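Long-range contacts in putative regulatory protein SCO4313 (Streptomyces coelicolor, PDB 2OI8), which probably binds DNA as a transcriptional regulator of the TetR family: residues 21-29 with 63-71; 88-97 with 203-214. All blocks are in the same frame, centred on the assembly; numbering follows the deposited sequence.

Overall arrangement
From the N terminus, helix 14-32 leads through helices 39-45 and 50-54, the latter two on the predicted helix-turn-helix, into helix 60-84. Interaction 1 closes this first loop by setting residues 63-71 against 21-29, which makes a compact unit of the putative DNA-binding head. Helix 60-84 then runs on to helix 89-102, where interaction 2 opens. Its loop is much longer: residues 88-97 meet 203-214, nearly the whole of the last helix and the residue after it, and so tie the first helix after 60-84 to the last of the chain, both in the TetR-like C-terminal domain. The two loops follow in series, neither nested nor crossed; the centres of interaction 1 and interaction 2 are about 29 Å apart.

Interaction 1. Residues 21-29 with 63-71; sequences IKDHAWEQI and LITELIRDA
L67 is the bump of this contact, a knob whose side chain fills a hollow made by K22, A25, W26 and I29 on one face of helix 21-29. Its two methyls divide the hollow. CD1 meets the tip of I29 head-on, 3.8 Å from I29 CD1, and also touches A25 CB; CD2 lies between the aliphatic stem of K22 and the indole, 3.5 Å from W26 NE1. The leucine runs past both K22 and W26 in the opposite sense, its CG above one indole face but displaced toward the rim. One turn earlier L63 continues the ridge, CD2 resting 3.9 Å from A25 CB and CD1 beside K22 CG. The small A25 lets both leucines approach. K22 roofs the apolar patch: its chain bends at chi3 (-65°), bringing NZ to the syn lone pair of D70 OD2 at 2.8 Å, a salt bridge at the partly exposed border. The short helix axes cross almost perpendicularly (-93°), 10.9 Å apart, so the packing is confined to a few residues. Helix 104-111 adds L109 against both W26 and L67, while helix 39-45 receives I21 through I42, linking this pair to the predicted helix-turn-helix.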
loop_
_atom_site.group_PDB
_atom_site.type_symbol
_atom_site.label_atom_id
_atom_site.label_comp_id
_atom_site.label_asym_id
_atom_site.label_seq_id
_atom_site.Cartn_x
_atom_site.Cartn_y
_atom_site.Cartn_z
ATOM N N ILE A 21 -13.273 -20.611 -11.550
ATOM C CA ILE A 21 -13.206 -19.349 -12.271
ATOM C C ILE A 21 -12.356 -18.395 -11.453
ATOM O O ILE A 21 -11.423 -17.788 -11.982
ATOM C CB ILE A 21 -14.559 -18.632 -12.421
ATOM C CG1 ILE A 21 -15.690 -19.557 -12.894
ATOM C CG2 ILE A 21 -14.407 -17.378 -13.319
ATOM C CD1 ILE A 21 -15.548 -20.093 -14.256
ATOM N N LYS A 22 -12.701 -18.279 -10.164
ATOM C CA LYS A 22 -12.034 -17.357 -9.250
ATOM C C LYS A 22 -10.567 -17.692 -9.119
ATOM O O LYS A 22 -9.731 -16.781 -9.205
ATOM C CB LYS A 22 -12.731 -17.308 -7.893
ATOM C CG LYS A 22 -14.014 -16.489 -7.976
ATOM C CD LYS A 22 -14.607 -16.139 -6.637
ATOM C CE LYS A 22 -15.060 -17.394 -5.894
ATOM N NZ LYS A 22 -15.950 -16.978 -4.785
ATOM N N ASP A 23 -10.263 -18.989 -8.947
ATOM C CA ASP A 23 -8.897 -19.497 -9.031
ATOM C C ASP A 23 -8.140 -18.991 -10.255
ATOM O O ASP A 23 -7.081 -18.391 -10.101
ATOM C CB ASP A 23 -8.864 -21.029 -9.027
ATOM C CG ASP A 23 -8.703 -21.605 -7.635
ATOM O OD1 ASP A 23 -8.786 -20.838 -6.654
ATOM O OD2 ASP A 23 -8.496 -22.830 -7.519
ATOM N N HIS A 24 -8.657 -19.200 -11.463
ATOM C CA HIS A 24 -7.923 -18.707 -12.636
ATOM C C HIS A 24 -7.777 -17.203 -12.646
ATOM O O HIS A 24 -6.790 -16.684 -13.171
ATOM C CB HIS A 24 -8.526 -19.200 -13.950
ATOM C CG HIS A 24 -8.508 -20.686 -14.065
ATOM N ND1 HIS A 24 -7.335 -21.409 -14.070
ATOM C CD2 HIS A 24 -9.513 -21.592 -14.109
ATOM C CE1 HIS A 24 -7.619 -22.698 -14.137
ATOM N NE2 HIS A 24 -8.932 -22.835 -14.163
ATOM N N ALA A 25 -8.746 -16.514 -12.048
ATOM C CA ALA A 25 -8.722 -15.054 -11.956
ATOM C C ALA A 25 -7.519 -14.583 -11.131
ATOM O O ALA A 25 -6.860 -13.622 -11.501
ATOM C CB ALA A 25 -10.025 -14.523 -11.378
ATOM N N TRP A 26 -7.205 -15.274 -10.040
ATOM C CA TRP A 26 -5.995 -14.944 -9.310
ATOM C C TRP A 26 -4.757 -15.108 -10.202
ATOM O O TRP A 26 -3.910 -14.208 -10.224
ATOM C CB TRP A 26 -5.889 -15.727 -7.996
ATOM C CG TRP A 26 -6.938 -15.294 -6.998
ATOM C CD1 TRP A 26 -8.094 -15.967 -6.657
ATOM C CD2 TRP A 26 -6.949 -14.072 -6.227
ATOM N NE1 TRP A 26 -8.808 -15.242 -5.716
ATOM C CE2 TRP A 26 -8.132 -14.083 -5.438
ATOM C CE3 TRP A 26 -6.070 -12.980 -6.118
ATOM C CZ2 TRP A 26 -8.454 -13.046 -4.569
ATOM C CZ3 TRP A 26 -6.399 -11.954 -5.256
ATOM C CH2 TRP A 26 -7.576 -11.997 -4.490
ATOM N N GLU A 27 -4.672 -16.211 -10.959
ATOM C CA GLU A 27 -3.526 -16.458 -11.863
ATOM C C GLU A 27 -3.298 -15.248 -12.772
ATOM O O GLU A 27 -2.186 -14.692 -12.810
ATOM C CB GLU A 27 -3.708 -17.726 -12.718
ATOM C CG GLU A 27 -3.453 -19.039 -11.998
ATOM C CD GLU A 27 -3.868 -20.296 -12.821
ATOM O OE1 GLU A 27 -4.834 -20.265 -13.642
ATOM O OE2 GLU A 27 -3.213 -21.336 -12.626
ATOM N N GLN A 28 -4.360 -14.837 -13.479
ATOM C CA GLN A 28 -4.324 -13.650 -14.349
ATOM C C GLN A 28 -3.955 -12.381 -13.601
ATOM O O GLN A 28 -3.273 -11.518 -14.153
ATOM C CB GLN A 28 -5.659 -13.427 -15.058
ATOM C CG GLN A 28 -5.942 -14.352 -16.217
ATOM C CD GLN A 28 -7.103 -13.866 -17.061
ATOM O OE1 GLN A 28 -7.937 -14.654 -17.512
ATOM N NE2 GLN A 28 -7.163 -12.557 -17.273
ATOM N N ILE A 29 -4.438 -12.247 -12.367
ATOM C CA ILE A 29 -4.085 -11.090 -11.536
ATOM C C ILE A 29 -2.592 -11.187 -11.239
ATOM O O ILE A 29 -1.832 -10.264 -11.534
ATOM C CB ILE A 29 -4.905 -11.025 -10.213
ATOM C CG1 ILE A 29 -6.379 -10.778 -10.534
ATOM C CG2 ILE A 29 -4.351 -9.940 -9.256
ATOM C CD1 ILE A 29 -7.192 -10.470 -9.277
ATOM N N LEU A 63 -16.946 -10.039 -11.091
ATOM C CA LEU A 63 -15.916 -10.955 -10.702
ATOM C C LEU A 63 -14.987 -10.277 -9.714
ATOM O O LEU A 63 -14.678 -10.857 -8.679
ATOM C CB LEU A 63 -15.139 -11.452 -11.911
ATOM C CG LEU A 63 -13.956 -12.363 -11.557
ATOM C CD1 LEU A 63 -14.356 -13.633 -10.756
ATOM C CD2 LEU A 63 -13.225 -12.749 -12.826
ATOM N N ILE A 64 -14.555 -9.048 -10.018
ATOM C CA ILE A 64 -13.653 -8.330 -9.124
ATOM C C ILE A 64 -14.331 -8.233 -7.766
ATOM O O ILE A 64 -13.743 -8.621 -6.732
ATOM C CB ILE A 64 -13.345 -6.888 -9.610
ATOM C CG1 ILE A 64 -12.555 -6.850 -10.935
ATOM C CG2 ILE A 64 -12.672 -6.073 -8.490
ATOM C CD1 ILE A 64 -11.192 -7.414 -10.851
ATOM N N THR A 65 -15.583 -7.755 -7.788
ATOM C CA THR A 65 -16.362 -7.556 -6.578
ATOM C C THR A 65 -16.290 -8.781 -5.691
ATOM O O THR A 65 -16.002 -8.631 -4.514
ATOM C CB THR A 65 -17.824 -7.191 -6.872
ATOM O OG1 THR A 65 -17.876 -5.899 -7.482
ATOM C CG2 THR A 65 -18.648 -7.163 -5.600
ATOM N N GLU A 66 -16.529 -9.969 -6.257
ATOM C CA GLU A 66 -16.497 -11.240 -5.507
ATOM C C GLU A 66 -15.112 -11.597 -4.942
ATOM O O GLU A 66 -15.000 -12.151 -3.831
ATOM C CB GLU A 66 -17.024 -12.417 -6.350
ATOM C CG GLU A 66 -18.550 -12.628 -6.313
ATOM C CD GLU A 66 -19.173 -12.325 -4.936
ATOM O OE1 GLU A 66 -18.892 -13.071 -3.968
ATOM O OE2 GLU A 66 -19.937 -11.337 -4.821
ATOM N N LEU A 67 -14.073 -11.325 -5.728
ATOM C CA LEU A 67 -12.706 -11.509 -5.256
ATOM C C LEU A 67 -12.433 -10.564 -4.071
ATOM O O LEU A 67 -11.915 -10.994 -3.047
ATOM C CB LEU A 67 -11.701 -11.294 -6.390
ATOM C CG LEU A 67 -11.759 -12.217 -7.619
ATOM C CD1 LEU A 67 -10.700 -11.764 -8.598
ATOM C CD2 LEU A 67 -11.577 -13.712 -7.284
ATOM N N ILE A 68 -12.825 -9.296 -4.197
ATOM C CA ILE A 68 -12.722 -8.348 -3.059
ATOM C C ILE A 68 -13.469 -8.836 -1.783
ATOM O O ILE A 68 -12.897 -8.813 -0.685
ATOM C CB ILE A 68 -13.082 -6.877 -3.468
ATOM C CG1 ILE A 68 -11.998 -6.306 -4.375
ATOM C CG2 ILE A 68 -13.181 -5.961 -2.260
ATOM C CD1 ILE A 68 -12.405 -5.069 -5.108
ATOM N N ARG A 69 -14.702 -9.318 -1.944
ATOM C CA ARG A 69 -15.524 -9.877 -0.846
ATOM C C ARG A 69 -14.843 -11.077 -0.172
ATOM O O ARG A 69 -14.798 -11.167 1.073
ATOM C CB ARG A 69 -16.916 -10.279 -1.383
ATOM C CG ARG A 69 -17.997 -10.634 -0.329
ATOM C CD ARG A 69 -19.465 -10.759 -0.924
ATOM N NE ARG A 69 -19.775 -9.698 -1.900
ATOM C CZ ARG A 69 -20.934 -9.040 -2.002
ATOM N NH1 ARG A 69 -21.945 -9.291 -1.167
ATOM N NH2 ARG A 69 -21.075 -8.098 -2.935
ATOM N N ASP A 70 -14.313 -11.980 -1.004
ATOM C CA ASP A 70 -13.596 -13.168 -0.557
ATOM C C ASP A 70 -12.374 -12.773 0.228
ATOM O O ASP A 70 -12.050 -13.406 1.231
ATOM C CB ASP A 70 -13.131 -14.017 -1.751
ATOM C CG ASP A 70 -14.227 -14.905 -2.318
ATOM O OD1 ASP A 70 -15.318 -15.002 -1.718
ATOM O OD2 ASP A 70 -13.993 -15.530 -3.372
ATOM N N ALA A 71 -11.695 -11.726 -0.242
ATOM C CA ALA A 71 -10.464 -11.249 0.401
ATOM C C ALA A 71 -10.763 -10.740 1.816
ATOM O O ALA A 71 -10.135 -11.192 2.783
ATOM C CB ALA A 71 -9.748 -10.175 -0.461
#

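Interaction 2. Residues 88-97 with 203-214; sequences DLAGLAHALR and ALLFEAELKDLL
R97 lies across the ring of F206, and this pair anchors one end of the contact. Both side chains leave their helices with CG anti to the backbone N (chi1 -174° for R97) and run alongside one another in opposite senses. The extended arginine chain places CD almost exactly on the ring normal, 3.8 Å from the F206 centroid, a CH-pi contact over the face. Farther out the guanidinium is inclined 53° to the ring, NH1 lying 3.4 Å from F206 CD2, while A203 CA sits over one guanidinium face. The ring's far edge points at the other backbone, with F206 CZ 3.3 Å from A93 O. Midway, L210 is a knob among L89, A90, A93 and H94; its CD1 presses to 3.6 Å from A93 CB. At the other end L214 CD1 covers A90 CB at 3.9 Å. On the outer flank H94 and E207 are modelled too close for their placing to be trusted, so a water linking H94 NE2 to E207 OE1 is tentative. The helices run roughly antiparallel (148°), and A93 also leans on L183 of helix 170-191. Direct contacts are thus largely apolar, and the charged end of R97 finds its partner outside, in a salt bridge from NH1 to E190, which probably steadies the guanidinium charge and keeps the arginine stretched over the phenyl face.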
loop_
_atom_site.group_PDB
_atom_site.type_symbol
_atom_site.label_atom_id
_atom_site.label_comp_id
_atom_site.label_asym_id
_atom_site.label_seq_id
_atom_site.Cartn_x
_atom_site.Cartn_y
_atom_site.Cartn_z
ATOM N N ASP A 88 -5.013 -11.191 22.584
ATOM C CA ASP A 88 -5.106 -9.747 22.757
ATOM C C ASP A 88 -4.575 -9.098 21.466
ATOM O O ASP A 88 -4.328 -9.794 20.463
ATOM C CB ASP A 88 -4.239 -9.337 23.946
ATOM C CG ASP A 88 -2.781 -9.796 23.782
ATOM O OD1 ASP A 88 -2.565 -11.003 23.460
ATOM O OD2 ASP A 88 -1.860 -8.947 23.939
ATOM N N LEU A 89 -4.380 -7.777 21.500
ATOM C CA LEU A 89 -3.887 -7.032 20.333
ATOM C C LEU A 89 -2.645 -7.658 19.699
ATOM O O LEU A 89 -2.547 -7.735 18.475
ATOM C CB LEU A 89 -3.628 -5.553 20.662
ATOM C CG LEU A 89 -4.816 -4.593 20.750
ATOM C CD1 LEU A 89 -4.311 -3.193 21.083
ATOM C CD2 LEU A 89 -5.669 -4.579 19.477
ATOM N N ALA A 90 -1.709 -8.107 20.533
ATOM C CA ALA A 90 -0.525 -8.802 20.039
ATOM C C ALA A 90 -0.949 -9.956 19.133
ATOM O O ALA A 90 -0.515 -10.033 17.995
ATOM C CB ALA A 90 0.342 -9.294 21.197
ATOM N N GLY A 91 -1.839 -10.814 19.620
ATOM C CA GLY A 91 -2.237 -12.001 18.874
ATOM C C GLY A 91 -2.900 -11.621 17.573
ATOM O O GLY A 91 -2.688 -12.270 16.537
ATOM N N LEU A 92 -3.690 -10.551 17.642
ATOM C CA LEU A 92 -4.414 -10.015 16.504
ATOM C C LEU A 92 -3.451 -9.455 15.453
ATOM O O LEU A 92 -3.598 -9.725 14.272
ATOM C CB LEU A 92 -5.383 -8.943 16.993
ATOM C CG LEU A 92 -6.862 -9.261 17.243
ATOM C CD1 LEU A 92 -7.133 -10.685 17.632
ATOM C CD2 LEU A 92 -7.399 -8.311 18.276
ATOM N N ALA A 93 -2.462 -8.690 15.905
ATOM C CA ALA A 93 -1.389 -8.204 15.065
ATOM C C ALA A 93 -0.670 -9.356 14.334
ATOM O O ALA A 93 -0.393 -9.272 13.129
ATOM C CB ALA A 93 -0.421 -7.406 15.891
ATOM N N HIS A 94 -0.395 -10.441 15.041
ATOM C CA HIS A 94 0.257 -11.587 14.423
ATOM C C HIS A 94 -0.615 -12.349 13.445
ATOM O O HIS A 94 -0.116 -12.894 12.461
ATOM C CB HIS A 94 0.783 -12.523 15.494
ATOM C CG HIS A 94 1.993 -11.990 16.179
ATOM N ND1 HIS A 94 3.150 -11.680 15.493
ATOM C CD2 HIS A 94 2.223 -11.676 17.477
ATOM C CE1 HIS A 94 4.040 -11.202 16.342
ATOM N NE2 HIS A 94 3.507 -11.196 17.555
ATOM N N ALA A 95 -1.911 -12.399 13.732
ATOM C CA ALA A 95 -2.890 -12.958 12.801
ATOM C C ALA A 95 -2.843 -12.157 11.477
ATOM O O ALA A 95 -2.757 -12.723 10.368
ATOM C CB ALA A 95 -4.283 -12.893 13.417
ATOM N N LEU A 96 -2.852 -10.843 11.617
ATOM C CA LEU A 96 -2.854 -9.955 10.461
ATOM C C LEU A 96 -1.584 -10.121 9.604
ATOM O O LEU A 96 -1.674 -10.060 8.387
ATOM C CB LEU A 96 -3.043 -8.485 10.901
ATOM C CG LEU A 96 -3.053 -7.438 9.769
ATOM C CD1 LEU A 96 -4.189 -7.704 8.728
ATOM C CD2 LEU A 96 -3.089 -5.985 10.292
ATOM N N ARG A 97 -0.428 -10.360 10.256
ATOM C CA ARG A 97 0.866 -10.459 9.571
ATOM C C ARG A 97 0.884 -11.672 8.667
ATOM O O ARG A 97 1.256 -11.574 7.486
ATOM C CB ARG A 97 2.036 -10.522 10.567
ATOM C CG ARG A 97 3.431 -10.483 9.904
ATOM C CD ARG A 97 4.566 -10.101 10.856
ATOM N NE ARG A 97 5.854 -10.212 10.175
ATOM C CZ ARG A 97 6.397 -9.235 9.437
ATOM N NH1 ARG A 97 5.771 -8.078 9.318
ATOM N NH2 ARG A 97 7.565 -9.393 8.809
ATOM N N ALA A 203 10.490 -7.828 10.297
ATOM C CA ALA A 203 9.677 -8.530 11.288
ATOM C C ALA A 203 9.894 -7.958 12.701
ATOM O O ALA A 203 8.969 -7.930 13.518
ATOM C CB ALA A 203 9.978 -10.017 11.262
ATOM N N LEU A 204 11.113 -7.497 12.973
ATOM C CA LEU A 204 11.447 -6.915 14.283
ATOM C C LEU A 204 10.896 -5.507 14.358
ATOM O O LEU A 204 10.329 -5.128 15.385
ATOM C CB LEU A 204 12.959 -6.928 14.553
ATOM C CG LEU A 204 13.629 -8.145 15.211
ATOM C CD1 LEU A 204 12.945 -9.480 14.915
ATOM C CD2 LEU A 204 15.121 -8.214 14.846
ATOM N N LEU A 205 11.044 -4.755 13.259
ATOM C CA LEU A 205 10.316 -3.485 13.092
ATOM C C LEU A 205 8.819 -3.632 13.416
ATOM O O LEU A 205 8.269 -2.851 14.195
ATOM C CB LEU A 205 10.517 -2.878 11.696
ATOM C CG LEU A 205 9.582 -1.692 11.407
ATOM C CD1 LEU A 205 9.743 -0.524 12.391
ATOM C CD2 LEU A 205 9.698 -1.208 9.967
ATOM N N PHE A 206 8.191 -4.652 12.844
ATOM C CA PHE A 206 6.788 -4.942 13.084
ATOM C C PHE A 206 6.541 -5.183 14.566
ATOM O O PHE A 206 5.600 -4.611 15.129
ATOM C CB PHE A 206 6.351 -6.159 12.249
ATOM C CG PHE A 206 4.892 -6.512 12.390
ATOM C CD1 PHE A 206 4.430 -7.230 13.499
ATOM C CD2 PHE A 206 3.980 -6.148 11.405
ATOM C CE1 PHE A 206 3.066 -7.574 13.620
ATOM C CE2 PHE A 206 2.601 -6.478 11.524
ATOM C CZ PHE A 206 2.151 -7.197 12.630
ATOM N N GLU A 207 7.380 -6.023 15.189
ATOM C CA GLU A 207 7.336 -6.239 16.646
ATOM C C GLU A 207 7.470 -4.950 17.446
ATOM O O GLU A 207 6.763 -4.771 18.451
ATOM C CB GLU A 207 8.429 -7.204 17.141
ATOM C CG GLU A 207 8.161 -8.672 16.936
ATOM C CD GLU A 207 6.754 -9.069 17.299
ATOM O OE1 GLU A 207 6.425 -9.160 18.508
ATOM O OE2 GLU A 207 5.973 -9.296 16.355
ATOM N N ALA A 208 8.406 -4.093 17.032
ATOM C CA ALA A 208 8.621 -2.825 17.710
ATOM C C ALA A 208 7.354 -1.968 17.627
ATOM O O ALA A 208 6.860 -1.490 18.651
ATOM C CB ALA A 208 9.804 -2.098 17.132
ATOM N N GLU A 209 6.810 -1.806 16.422
ATOM C CA GLU A 209 5.618 -0.984 16.222
ATOM C C GLU A 209 4.423 -1.485 17.012
ATOM O O GLU A 209 3.659 -0.694 17.546
ATOM C CB GLU A 209 5.277 -0.871 14.738
ATOM C CG GLU A 209 6.161 0.109 13.999
ATOM C CD GLU A 209 5.955 1.530 14.470
ATOM O OE1 GLU A 209 4.958 2.151 14.065
ATOM O OE2 GLU A 209 6.778 2.039 15.259
ATOM N N LEU A 210 4.281 -2.807 17.083
ATOM C CA LEU A 210 3.244 -3.436 17.876
ATOM C C LEU A 210 3.447 -3.099 19.348
ATOM O O LEU A 210 2.547 -2.586 20.003
ATOM C CB LEU A 210 3.264 -4.953 17.662
ATOM C CG LEU A 210 2.497 -5.873 18.629
ATOM C CD1 LEU A 210 0.987 -5.592 18.643
ATOM C CD2 LEU A 210 2.766 -7.313 18.259
ATOM N N LYS A 211 4.642 -3.376 19.855
ATOM C CA LYS A 211 4.952 -3.148 21.258
ATOM C C LYS A 211 4.619 -1.692 21.620
ATOM O O LYS A 211 3.810 -1.445 22.507
ATOM C CB LYS A 211 6.421 -3.485 21.534
ATOM C CG LYS A 211 6.640 -4.434 22.699
ATOM C CD LYS A 211 8.131 -4.700 22.980
ATOM C CE LYS A 211 8.661 -5.939 22.231
ATOM N NZ LYS A 211 9.061 -5.672 20.812
ATOM N N ASP A 212 5.221 -0.752 20.889
ATOM C CA ASP A 212 5.016 0.705 21.009
ATOM C C ASP A 212 3.542 1.124 21.068
ATOM O O ASP A 212 3.189 2.185 21.587
ATOM C CB ASP A 212 5.657 1.359 19.782
ATOM C CG ASP A 212 6.101 2.782 20.024
ATOM O OD1 ASP A 212 5.255 3.645 20.348
ATOM O OD2 ASP A 212 7.305 3.044 19.835
ATOM N N LEU A 213 2.692 0.270 20.519
ATOM C CA LEU A 213 1.289 0.568 20.310
ATOM C C LEU A 213 0.454 -0.003 21.449
ATOM O O LEU A 213 -0.557 0.577 21.850
ATOM C CB LEU A 213 0.882 -0.040 18.971
ATOM C CG LEU A 213 -0.540 -0.188 18.459
ATOM C CD1 LEU A 213 -1.159 1.162 18.127
ATOM C CD2 LEU A 213 -0.445 -1.068 17.229
ATOM N N LEU A 214 0.905 -1.143 21.962
ATOM C CA LEU A 214 0.243 -1.849 23.038
ATOM C C LEU A 214 0.409 -1.056 24.350
ATOM O O LEU A 214 1.517 -0.967 24.894
ATOM C CB LEU A 214 0.842 -3.254 23.146
ATOM C CG LEU A 214 -0.078 -4.477 23.161
ATOM C CD1 LEU A 214 0.684 -5.706 22.682
ATOM C CD2 LEU A 214 -0.682 -4.710 24.553
HETATM O O HOH W 1 4.860 -10.113 20.214
#